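Side-chain contact in sulfate transporter 4.1, chloroplastic (Arabidopsis thaliana, PDB 7LHV), which cotransports sulfate with protons across a membrane as an SLC26-type symporter and may help regulate sulfate assimilation: residues L97-M100 against A101-V105. Residues are numbered along the deposited sequence; the frame is centred on the assembly and turned at random.
Sequences LDLM and AGITV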
loop_
_atom_site.group_PDB
_atom_site.type_symbol
_atom_site.label_atom_id
_atom_site.label_comp_id
_atom_site.label_asym_id
_atom_site.label_seq_id
_atom_site.Cartn_x
_atom_site.Cartn_y
_atom_site.Cartn_z
ATOM N N LEU A 97 -14.530 -35.129 -26.702
ATOM C CA LEU A 97 -14.205 -33.707 -26.616
ATOM C C LEU A 97 -12.849 -33.483 -25.957
ATOM O O LEU A 97 -12.051 -32.663 -26.426
ATOM C CB LEU A 97 -15.306 -32.968 -25.861
ATOM C CG LEU A 97 -16.652 -32.916 -26.584
ATOM C CD1 LEU A 97 -17.683 -32.195 -25.741
ATOM C CD2 LEU A 97 -16.510 -32.251 -27.942
ATOM N N ASP A 98 -12.563 -34.213 -24.876
ATOM C CA ASP A 98 -11.285 -34.074 -24.195
ATOM C C ASP A 98 -10.132 -34.528 -25.079
ATOM O O ASP A 98 -9.077 -33.892 -25.097
ATOM C CB ASP A 98 -11.297 -34.867 -22.890
ATOM C CG ASP A 98 -12.146 -34.214 -21.824
ATOM O OD1 ASP A 98 -12.434 -33.008 -21.957
ATOM O OD2 ASP A 98 -12.524 -34.904 -20.855
ATOM N N LEU A 99 -10.310 -35.630 -25.810
ATOM C CA LEU A 99 -9.250 -36.113 -26.687
ATOM C C LEU A 99 -8.952 -35.103 -27.787
ATOM O O LEU A 99 -7.784 -34.792 -28.064
ATOM C CB LEU A 99 -9.640 -37.465 -27.283
ATOM C CG LEU A 99 -8.569 -38.207 -28.083
ATOM C CD1 LEU A 99 -7.487 -38.745 -27.164
ATOM C CD2 LEU A 99 -9.192 -39.330 -28.894
ATOM N N MET A 100 -9.999 -34.569 -28.421
ATOM C CA MET A 100 -9.784 -33.579 -29.468
ATOM C C MET A 100 -9.123 -32.324 -28.914
ATOM O O MET A 100 -8.179 -31.795 -29.516
ATOM C CB MET A 100 -11.109 -33.235 -30.147
ATOM C CG MET A 100 -11.602 -34.307 -31.105
ATOM S SD MET A 100 -10.296 -34.944 -32.175
ATOM C CE MET A 100 -9.880 -33.483 -33.124
ATOM N N ALA A 101 -9.592 -31.840 -27.760
ATOM C CA ALA A 101 -9.009 -30.640 -27.171
ATOM C C ALA A 101 -7.554 -30.864 -26.783
ATOM O O ALA A 101 -6.709 -29.986 -26.988
ATOM C CB ALA A 101 -9.826 -30.203 -25.958
ATOM N N GLY A 102 -7.242 -32.031 -26.219
ATOM C CA GLY A 102 -5.869 -32.314 -25.842
ATOM C C GLY A 102 -4.942 -32.399 -27.035
ATOM O O GLY A 102 -3.835 -31.857 -27.006
ATOM N N ILE A 103 -5.379 -33.071 -28.103
ATOM C CA ILE A 103 -4.559 -33.148 -29.311
ATOM C C ILE A 103 -4.329 -31.755 -29.881
ATOM O O ILE A 103 -3.204 -31.390 -30.250
ATOM C CB ILE A 103 -5.213 -34.083 -30.344
ATOM C CG1 ILE A 103 -5.061 -35.542 -29.917
ATOM C CG2 ILE A 103 -4.611 -33.866 -31.719
ATOM C CD1 ILE A 103 -5.857 -36.508 -30.760
ATOM N N THR A 104 -5.392 -30.950 -29.946
ATOM C CA THR A 104 -5.281 -29.600 -30.487
ATOM C C THR A 104 -4.314 -28.752 -29.668
ATOM O O THR A 104 -3.443 -28.066 -30.220
ATOM C CB THR A 104 -6.668 -28.960 -30.524
ATOM O OG1 THR A 104 -7.514 -29.705 -31.409
ATOM C CG2 THR A 104 -6.591 -27.534 -30.995
ATOM N N VAL A 105 -4.436 -28.807 -28.341
ATOM C CA VAL A 105 -3.584 -27.994 -27.484
ATOM C C VAL A 105 -2.137 -28.464 -27.560
ATOM O O VAL A 105 -1.216 -27.646 -27.582
ATOM C CB VAL A 105 -4.114 -27.998 -26.039
ATOM C CG1 VAL A 105 -3.074 -27.437 -25.089
ATOM C CG2 VAL A 105 -5.387 -27.186 -25.955
#
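The carbonyls of Leu-97, Asp-98, Leu-99 and Met-100 each accept the amide of the residue four positions on, Ala-101 through Thr-104, in regular alpha-helical bonds; that from Ile-103 N to Leu-99 O is 3.0 Å long, with an N-H...O angle of 167°. At Met-100 O the pattern gains a second donor. Besides Thr-104 N, at 2.9 Å, the hydroxyl of the same threonine comes back one turn and gives its proton to this oxygen, Thr-104 OG1 to Met-100 O being also 2.9 Å. The two donors approach from opposite faces of the carbonyl plane, and OG1 stands 37° out of it, so the hydroxyl does not use a lone pair direction. What brings it there is the first torsion, chi1 -63°, which sets OG1 beside its own backbone N, with CG2 anti to that N; the threonine side chain also touches Val-396 of helix 391-399. A valine in its place would probably keep much of the shape but lose the hydroxyl bond, leaving Met-100 O with the amide as its one donor within this turn.

On another side of the helix Leu-99 and Ile-103 run side by side and point the same way, meeting lightly where Leu-99 CG lies 4.2 Å from Ile-103 CD1. Ile-103 CG1 also rests 3.4 Å from Leu-99 O. The Asp-98 carboxylate is held by partners outside this turn, OD2 bonded to Thr-404 OG1 and OD1 to Lys-403 N. Gly-102 O accepts from Thr-411 OG1, which ties the turn to helix 406-426. This is a turn of helix 91-119, much of it predicted to span the membrane, in the sulfate permease family region, with a threonine hydroxyl bonded back to the preceding turn, a common arrangement in transmembrane helices.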